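Local coordinates for protein glycoside transferase (Listeria monocytogenes, PDB 6R2M) that probably acts as an extracellular glycoside hydrolase on exopolysaccharide, and may have transferase activity, at residues Asp187-Glu192 with Tyr248-Lys253; Asn208-Met213 with Thr262-Phe267. All blocks are in the same frame, centred on the assembly; numbering follows the deposited sequence.

Contact 1: Asp187-Glu192 with Tyr248-Lys253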
ATOM      1  N   ASP A 187     -13.443   3.978  17.330  1.00  9.15           N
ATOM      2  CA  ASP A 187     -14.461   3.713  18.355  1.00 10.27           C
ATOM      3  C   ASP A 187     -15.450   2.603  17.995  1.00 11.83           C
ATOM      4  O   ASP A 187     -16.671   2.820  18.044  1.00 13.89           O
ATOM      5  CB  ASP A 187     -15.223   5.005  18.660  1.00 11.48           C
ATOM      6  CG  ASP A 187     -15.985   4.941  19.976  1.00 25.74           C
ATOM      7  OD1 ASP A 187     -15.561   4.192  20.883  1.00 25.13           O
ATOM      8  OD2 ASP A 187     -17.024   5.633  20.092  1.00 26.40           O
ATOM      9  N   PRO A 188     -14.983   1.386  17.681  1.00  8.52           N
ATOM     10  CA  PRO A 188     -13.587   0.929  17.684  1.00  8.35           C
ATOM     11  C   PRO A 188     -12.904   1.067  16.321  1.00  9.46           C
ATOM     12  O   PRO A 188     -11.737   0.698  16.205  1.00  9.58           O
ATOM     13  CB  PRO A 188     -13.720  -0.544  18.082  1.00  7.60           C
ATOM     14  CG  PRO A 188     -14.998  -0.949  17.407  1.00 11.06           C
ATOM     15  CD  PRO A 188     -15.908   0.268  17.417  1.00 10.37           C
ATOM     16  N   PHE A 189     -13.616   1.586  15.319  1.00  5.81           N
ATOM     17  CA  PHE A 189     -13.064   1.777  13.987  1.00  7.23           C
ATOM     18  C   PHE A 189     -12.696   3.234  13.765  1.00  6.96           C
ATOM     19  O   PHE A 189     -13.328   4.144  14.302  1.00  7.46           O
ATOM     20  CB  PHE A 189     -14.060   1.335  12.919  1.00  7.35           C
ATOM     21  CG  PHE A 189     -14.568  -0.056  13.119  1.00  7.19           C
ATOM     22  CD1 PHE A 189     -13.741  -1.152  12.881  1.00  7.99           C
ATOM     23  CD2 PHE A 189     -15.878  -0.274  13.534  1.00  9.34           C
ATOM     24  CE1 PHE A 189     -14.210  -2.448  13.064  1.00  9.99           C
ATOM     25  CE2 PHE A 189     -16.353  -1.572  13.714  1.00 12.65           C
ATOM     26  CZ  PHE A 189     -15.511  -2.653  13.475  1.00 10.15           C
ATOM     27  N   PHE A 190     -11.667   3.437  12.949  1.00  7.05           N
ATOM     28  CA  PHE A 190     -11.222   4.782  12.613  1.00  7.60           C
ATOM     29  C   PHE A 190     -12.217   5.452  11.674  1.00  7.73           C
ATOM     30  O   PHE A 190     -12.742   4.816  10.752  1.00  8.64           O
ATOM     31  CB  PHE A 190      -9.870   4.744  11.910  1.00  6.78           C
ATOM     32  CG  PHE A 190      -8.732   4.316  12.777  1.00  6.49           C
ATOM     33  CD1 PHE A 190      -8.060   5.231  13.564  1.00  8.34           C
ATOM     34  CD2 PHE A 190      -8.285   2.990  12.761  1.00  7.44           C
ATOM     35  CE1 PHE A 190      -6.985   4.838  14.339  1.00  6.25           C
ATOM     36  CE2 PHE A 190      -7.213   2.592  13.545  1.00  7.17           C
ATOM     37  CZ  PHE A 190      -6.563   3.510  14.325  1.00  6.95           C
ATOM     38  N   THR A 191     -12.439   6.752  11.890  1.00  7.57           N
ATOM     39  CA  THR A 191     -13.033   7.595  10.858  1.00  9.41           C
ATOM     40  C   THR A 191     -12.033   7.734   9.724  1.00  9.46           C
ATOM     41  O   THR A 191     -10.930   8.249   9.936  1.00  9.69           O
ATOM     42  CB  THR A 191     -13.353   8.980  11.407  1.00  9.23           C
ATOM     43  OG1 THR A 191     -12.202   9.469  12.100  1.00  8.24           O
ATOM     44  CG2 THR A 191     -14.537   8.944  12.341  1.00 11.68           C
ATOM     45  N   GLU A 192     -12.407   7.295   8.528  1.00  8.01           N
ATOM     46  CA  GLU A 192     -11.419   7.174   7.466  1.00  6.10           C
ATOM     47  C   GLU A 192     -11.136   8.478   6.741  1.00 10.11           C
ATOM     48  O   GLU A 192     -10.100   8.575   6.073  1.00 10.05           O
ATOM     49  CB  GLU A 192     -11.880   6.151   6.427  1.00  8.84           C
ATOM     50  CG  GLU A 192     -12.082   4.757   6.997  1.00 11.05           C
ATOM     51  CD  GLU A 192     -13.533   4.459   7.347  1.00 12.31           C
ATOM     52  OE1 GLU A 192     -14.292   5.405   7.647  1.00 12.08           O
ATOM     53  OE2 GLU A 192     -13.921   3.267   7.308  1.00 12.30           O
ATOM     54  N   TYR A 248     -16.733  -5.061   8.276  1.00  8.07           N
ATOM     55  CA  TYR A 248     -17.621  -5.074   9.429  1.00 10.68           C
ATOM     56  C   TYR A 248     -18.687  -3.988   9.334  1.00  8.14           C
ATOM     57  O   TYR A 248     -18.499  -2.939   8.707  1.00  9.80           O
ATOM     58  CB  TYR A 248     -16.848  -4.880  10.745  1.00  9.55           C
ATOM     59  CG  TYR A 248     -15.998  -6.049  11.165  1.00  7.96           C
ATOM     60  CD1 TYR A 248     -14.730  -6.245  10.617  1.00  9.11           C
ATOM     61  CD2 TYR A 248     -16.447  -6.943  12.123  1.00  9.49           C
ATOM     62  CE1 TYR A 248     -13.944  -7.308  11.000  1.00  8.56           C
ATOM     63  CE2 TYR A 248     -15.668  -8.021  12.513  1.00  9.13           C
ATOM     64  CZ  TYR A 248     -14.417  -8.193  11.946  1.00  8.88           C
ATOM     65  OH  TYR A 248     -13.623  -9.248  12.322  1.00  9.44           O
ATOM     66  N   GLN A 249     -19.820  -4.258   9.972  1.00 10.44           N
ATOM     67  CA  GLN A 249     -20.867  -3.267  10.144  1.00 10.99           C
ATOM     68  C   GLN A 249     -20.564  -2.436  11.389  1.00 11.09           C
ATOM     69  O   GLN A 249     -20.329  -2.984  12.470  1.00 14.75           O
ATOM     70  CB  GLN A 249     -22.222  -3.964  10.257  1.00 14.29           C
ATOM     71  CG  GLN A 249     -22.590  -4.760   9.019  1.00 14.38           C
ATOM     72  CD  GLN A 249     -23.010  -3.874   7.862  1.00 17.37           C
ATOM     73  OE1 GLN A 249     -23.915  -3.048   8.000  1.00 20.97           O
ATOM     74  NE2 GLN A 249     -22.363  -4.042   6.715  1.00 14.07           N
ATOM     75  N   ARG A 250     -20.546  -1.110  11.235  1.00 13.65           N
ATOM     76  CA  ARG A 250     -20.116  -0.272  12.350  1.00 23.04           C
ATOM     77  C   ARG A 250     -21.124  -0.255  13.487  1.00 24.04           C
ATOM     78  O   ARG A 250     -20.733  -0.156  14.654  1.00 30.55           O
ATOM     79  CB  ARG A 250     -19.867   1.149  11.878  1.00 23.21           C
ATOM     80  CG  ARG A 250     -18.466   1.369  11.441  1.00 23.24           C
ATOM     81  CD  ARG A 250     -18.073   2.802  11.650  1.00 24.79           C
ATOM     82  NE  ARG A 250     -19.148   3.734  11.321  1.00 20.51           N
ATOM     83  CZ  ARG A 250     -19.531   4.039  10.086  1.00 17.82           C
ATOM     84  NH1 ARG A 250     -18.932   3.484   9.041  1.00 20.38           N
ATOM     85  NH2 ARG A 250     -20.511   4.915   9.894  1.00 20.92           N
ATOM     86  N   GLU A 251     -22.414  -0.334  13.167  1.00 23.46           N
ATOM     87  CA  GLU A 251     -23.439  -0.191  14.194  1.00 24.05           C
ATOM     88  C   GLU A 251     -23.447  -1.383  15.143  1.00 27.05           C
ATOM     89  O   GLU A 251     -23.618  -1.217  16.356  1.00 30.49           O
ATOM     90  CB  GLU A 251     -24.802  -0.009  13.530  1.00 26.28           C
ATOM     91  CG  GLU A 251     -24.816   1.060  12.427  1.00 36.38           C
ATOM     92  CD  GLU A 251     -24.628   0.503  11.012  1.00 38.88           C
ATOM     93  OE1 GLU A 251     -25.536   0.707  10.177  1.00 38.11           O
ATOM     94  OE2 GLU A 251     -23.576  -0.118  10.718  1.00 26.44           O
ATOM     95  N   THR A 252     -23.240  -2.589  14.614  1.00 18.32           N
ATOM     96  CA  THR A 252     -23.312  -3.814  15.397  1.00 21.35           C
ATOM     97  C   THR A 252     -21.948  -4.376  15.761  1.00 21.46           C
ATOM     98  O   THR A 252     -21.864  -5.220  16.661  1.00 18.15           O
ATOM     99  CB  THR A 252     -24.077  -4.891  14.620  1.00 20.23           C
ATOM    100  OG1 THR A 252     -23.371  -5.164  13.402  1.00 20.83           O
ATOM    101  CG2 THR A 252     -25.472  -4.414  14.275  1.00 18.59           C
ATOM    102  N   LYS A 253     -20.895  -3.945  15.063  1.00 17.20           N
ATOM    103  CA  LYS A 253     -19.554  -4.523  15.132  1.00 16.23           C
ATOM    104  C   LYS A 253     -19.531  -5.980  14.666  1.00 16.69           C
ATOM    105  O   LYS A 253     -18.580  -6.715  14.950  1.00 19.62           O
ATOM    106  CB  LYS A 253     -18.955  -4.396  16.537  1.00 19.44           C
ATOM    107  CG  LYS A 253     -18.907  -2.967  17.047  1.00 22.53           C
ATOM    108  CD  LYS A 253     -17.874  -2.814  18.154  1.00 33.04           C
ATOM    109  CE  LYS A 253     -18.423  -3.195  19.518  1.00 32.70           C
ATOM    110  NZ  LYS A 253     -17.465  -2.807  20.593  1.00 31.79           N
TER
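The ring of Phe189 projects from loop 187-192 against the end of strand 247-249 and the turn that follows. The tight part is the buried ring: CZ lies 3.8 Å from CB of Tyr248, and the two side chains meet at about a right angle. CD2 of the same ring lies 3.7 Å from CG of Arg250. The aliphatic start of that arginine does the touching, and its guanidinium plane is turned 79° from the ring. Phe189 has CG beside its backbone N (chi1 -53°), and from there the ring extends toward the strand end. Within its own loop, Pro188 CG lies 3.9 Å above one face of this ring, offset toward the rim. A cis peptide bond precedes Pro188, and Asp187 N donates to Phe189 O (3.0 Å).

The solvent side is looser, because Lys253 is exposed and meets the proline ring through CD alone, 3.5 Å from Pro188 CG. The lysine chain bends at chi3 (-84°), where CD meets that ring. Away from that side, Glu192 OE1 and Arg250 NH1 remain 5.2 Å apart, although their opposite charges probably attract weakly. Each has another partner: Glu192 OE1 accepts from Ala202 N, and Arg250 NH1 donates to Asp203 O. No hydrogen bond joins the two segments.

Strand 247-249 pairs antiparallel with strand 206-208, where Tyr248 bonds through its backbone to Val207. Val207 also touches the side chains of Phe189 and Arg250. Phe233 of helix 228-241 meets both Phe189 and Tyr248 edge-to-face, and the contact thus joins an outlying loop to a two-stranded sheet and a helix.

Contact 2: Asn208-Met213 with Thr262-Phe267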
ATOM      1  N   ASN A 208     -14.110  -1.150   5.727  1.00  6.74           N
ATOM      2  CA  ASN A 208     -13.252  -2.086   5.010  1.00  5.94           C
ATOM      3  C   ASN A 208     -11.963  -2.256   5.813  1.00  6.44           C
ATOM      4  O   ASN A 208     -11.251  -1.277   6.054  1.00  7.79           O
ATOM      5  CB  ASN A 208     -12.968  -1.543   3.610  1.00  9.14           C
ATOM      6  CG  ASN A 208     -12.212  -2.515   2.744  1.00 10.27           C
ATOM      7  OD1 ASN A 208     -11.249  -3.136   3.183  1.00 11.09           O
ATOM      8  ND2 ASN A 208     -12.640  -2.650   1.498  1.00 12.07           N
ATOM      9  N   MET A 209     -11.671  -3.488   6.242  1.00  5.08           N
ATOM     10  CA  MET A 209     -10.550  -3.680   7.158  1.00  4.46           C
ATOM     11  C   MET A 209      -9.187  -3.510   6.488  1.00  6.86           C
ATOM     12  O   MET A 209      -8.195  -3.329   7.201  1.00  6.65           O
ATOM     13  CB  MET A 209     -10.654  -5.050   7.835  1.00  5.17           C
ATOM     14  CG  MET A 209     -11.811  -5.129   8.839  1.00  7.02           C
ATOM     15  SD  MET A 209     -11.633  -3.977  10.230  1.00  8.81           S
ATOM     16  CE  MET A 209     -10.405  -4.847  11.186  1.00 11.08           C
ATOM     17  N   ILE A 210      -9.100  -3.577   5.154  1.00  5.59           N
ATOM     18  CA  ILE A 210      -7.858  -3.162   4.499  1.00  6.27           C
ATOM     19  C   ILE A 210      -7.560  -1.710   4.838  1.00  7.04           C
ATOM     20  O   ILE A 210      -6.452  -1.361   5.264  1.00  8.70           O
ATOM     21  CB  ILE A 210      -7.941  -3.347   2.972  1.00  6.73           C
ATOM     22  CG1 ILE A 210      -8.076  -4.822   2.624  1.00  7.43           C
ATOM     23  CG2 ILE A 210      -6.707  -2.719   2.304  1.00  9.63           C
ATOM     24  CD1 ILE A 210      -8.206  -5.054   1.111  1.00  9.26           C
ATOM     25  N   ASP A 211      -8.546  -0.839   4.642  1.00  7.68           N
ATOM     26  CA  ASP A 211      -8.334   0.577   4.929  1.00  7.65           C
ATOM     27  C   ASP A 211      -8.106   0.806   6.419  1.00  7.99           C
ATOM     28  O   ASP A 211      -7.210   1.573   6.804  1.00  6.72           O
ATOM     29  CB  ASP A 211      -9.514   1.388   4.414  1.00  8.10           C
ATOM     30  CG  ASP A 211      -9.794   1.119   2.939  1.00 15.77           C
ATOM     31  OD1 ASP A 211      -8.825   0.813   2.216  1.00 21.24           O
ATOM     32  OD2 ASP A 211     -10.960   1.214   2.523  1.00 21.69           O
ATOM     33  N   GLN A 212      -8.863   0.106   7.270  1.00  5.82           N
ATOM     34  CA  GLN A 212      -8.665   0.245   8.708  1.00  5.61           C
ATOM     35  C   GLN A 212      -7.255  -0.173   9.120  1.00  6.86           C
ATOM     36  O   GLN A 212      -6.637   0.490   9.957  1.00  6.28           O
ATOM     37  CB  GLN A 212      -9.709  -0.564   9.469  1.00  7.66           C
ATOM     38  CG  GLN A 212     -11.150  -0.048   9.313  1.00  6.62           C
ATOM     39  CD  GLN A 212     -11.400   1.226  10.112  1.00  7.00           C
ATOM     40  OE1 GLN A 212     -10.928   1.343  11.235  1.00  7.42           O
ATOM     41  NE2 GLN A 212     -12.142   2.174   9.536  1.00  7.82           N
ATOM     42  N   MET A 213      -6.727  -1.270   8.550  1.00  6.13           N
ATOM     43  CA  MET A 213      -5.384  -1.698   8.939  1.00  6.08           C
ATOM     44  C   MET A 213      -4.344  -0.686   8.487  1.00  5.91           C
ATOM     45  O   MET A 213      -3.374  -0.417   9.205  1.00  7.32           O
ATOM     46  CB  MET A 213      -5.049  -3.076   8.346  1.00  7.14           C
ATOM     47  CG  MET A 213      -5.741  -4.260   9.015  1.00  9.14           C
ATOM     48  SD  MET A 213      -5.612  -4.295  10.810  1.00  8.16           S
ATOM     49  CE  MET A 213      -3.834  -4.112  11.036  1.00  8.17           C
ATOM     50  N   THR A 262      -7.082 -11.627   2.216  1.00  6.36           N
ATOM     51  CA  THR A 262      -5.646 -11.884   2.228  1.00  6.84           C
ATOM     52  C   THR A 262      -4.867 -10.641   2.646  1.00  9.29           C
ATOM     53  O   THR A 262      -3.980 -10.711   3.506  1.00  7.51           O
ATOM     54  CB  THR A 262      -5.207 -12.372   0.853  1.00  8.01           C
ATOM     55  OG1 THR A 262      -5.844 -13.621   0.578  1.00  9.48           O
ATOM     56  CG2 THR A 262      -3.704 -12.570   0.814  1.00  7.27           C
ATOM     57  N   ALA A 263      -5.191  -9.486   2.049  1.00  6.96           N
ATOM     58  CA  ALA A 263      -4.460  -8.268   2.385  1.00  7.83           C
ATOM     59  C   ALA A 263      -4.611  -7.907   3.860  1.00  7.61           C
ATOM     60  O   ALA A 263      -3.649  -7.455   4.490  1.00  7.53           O
ATOM     61  CB  ALA A 263      -4.910  -7.112   1.491  1.00  7.41           C
ATOM     62  N   VAL A 264      -5.800  -8.128   4.432  1.00  6.72           N
ATOM     63  CA  VAL A 264      -6.011  -7.850   5.851  1.00  5.59           C
ATOM     64  C   VAL A 264      -5.075  -8.682   6.710  1.00  6.35           C
ATOM     65  O   VAL A 264      -4.475  -8.179   7.662  1.00  7.88           O
ATOM     66  CB  VAL A 264      -7.481  -8.083   6.231  1.00  6.34           C
ATOM     67  CG1 VAL A 264      -7.614  -8.128   7.756  1.00  9.05           C
ATOM     68  CG2 VAL A 264      -8.316  -6.952   5.669  1.00 10.67           C
ATOM     69  N   TYR A 265      -4.908  -9.965   6.380  1.00  4.76           N
ATOM     70  CA  TYR A 265      -3.980 -10.760   7.184  1.00  5.59           C
ATOM     71  C   TYR A 265      -2.528 -10.367   6.941  1.00  6.85           C
ATOM     72  O   TYR A 265      -1.713 -10.429   7.874  1.00  7.40           O
ATOM     73  CB  TYR A 265      -4.184 -12.246   6.909  1.00  5.17           C
ATOM     74  CG  TYR A 265      -5.448 -12.779   7.552  1.00  6.14           C
ATOM     75  CD1 TYR A 265      -5.765 -12.448   8.867  1.00  6.93           C
ATOM     76  CD2 TYR A 265      -6.309 -13.620   6.856  1.00  6.31           C
ATOM     77  CE1 TYR A 265      -6.927 -12.924   9.470  1.00  9.67           C
ATOM     78  CE2 TYR A 265      -7.476 -14.119   7.457  1.00  9.40           C
ATOM     79  CZ  TYR A 265      -7.769 -13.761   8.768  1.00  9.53           C
ATOM     80  OH  TYR A 265      -8.912 -14.251   9.365  1.00  9.42           O
ATOM     81  N   ALA A 266      -2.175  -9.957   5.717  1.00  7.78           N
ATOM     82  CA  ALA A 266      -0.815  -9.472   5.494  1.00  8.28           C
ATOM     83  C   ALA A 266      -0.542  -8.225   6.328  1.00  7.98           C
ATOM     84  O   ALA A 266       0.496  -8.126   7.004  1.00  7.29           O
ATOM     85  CB  ALA A 266      -0.591  -9.185   4.009  1.00  8.16           C
ATOM     86  N   PHE A 267      -1.492  -7.289   6.351  1.00  8.13           N
ATOM     87  CA  PHE A 267      -1.278  -6.061   7.111  1.00  8.16           C
ATOM     88  C   PHE A 267      -1.377  -6.298   8.613  1.00  7.52           C
ATOM     89  O   PHE A 267      -0.659  -5.644   9.368  1.00  8.18           O
ATOM     90  CB  PHE A 267      -2.265  -4.991   6.669  1.00  6.75           C
ATOM     91  CG  PHE A 267      -2.078  -4.561   5.244  1.00  5.39           C
ATOM     92  CD1 PHE A 267      -0.869  -4.747   4.600  1.00 11.65           C
ATOM     93  CD2 PHE A 267      -3.125  -3.996   4.544  1.00  8.66           C
ATOM     94  CE1 PHE A 267      -0.705  -4.366   3.277  1.00 10.93           C
ATOM     95  CE2 PHE A 267      -2.977  -3.602   3.235  1.00  8.32           C
ATOM     96  CZ  PHE A 267      -1.754  -3.790   2.588  1.00  9.02           C
TER
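Ile210 and Val264 hold the middle of an apolar contact between two helix starts. Ile210 CG1 lies 3.7 Å from Val264 CG2. That methyl is beside the valine's backbone N, anti to its carbonyl carbon, and it also reaches the facing backbone, 3.5 Å from Ile210 N. CB of Met209 touches the same methyl. Further along the isoleucine, CD1 packs on the CB of Ala263 at 3.9 Å. Met213 and Phe267 meet through their CB atoms, 3.8 Å apart.

The aromatic part is a contact at a ring edge. Ile210 CG2 approaches CE2 of Phe267 in the plane of the ring, at 3.9 Å. Over one face of that ring lies Ala263 O, one turn earlier in the same helix.

The polar part is a helix cap. Asn208 is the N-cap, and its OD1 accepts from Ile210 N in the carbonyl plane (2.9 Å, N-H...O angle 138°).

Helices 228-241 and 301-312 flank the pair, with Phe230 against Met209 and Phe302 against Ala263. The two segments run nearly parallel, 18° apart with axes 8.9 Å from each other. This is consistent with neighbouring inner helices of an (alpha/alpha)6 barrel, with helix 228-241 between them in the chain, as in family 8 glycoside hydrolases.

Overall arrangement
The two contacts lie on the same side of the chain's centre, about 14 Å apart between centres. Contact 2 is the inner one. Contact 1 is further out, about 21 Å from the chain's centre. Their segments alternate along the chain: 187-192, 208-213, 248-253, 262-267. Strand 206-208 leads straight into helix 209-223, and its partner strand 247-249 comes before helix 262-274. Each strand of the small sheet thus precedes one of the packed helices. Gln212 joins the contacts directly: OE1 accepts from Phe190 N, and NE2 makes a weak bond to Glu192 OE2. Tyr248 also packs on Met209. The outer loop is therefore tied to the helical core.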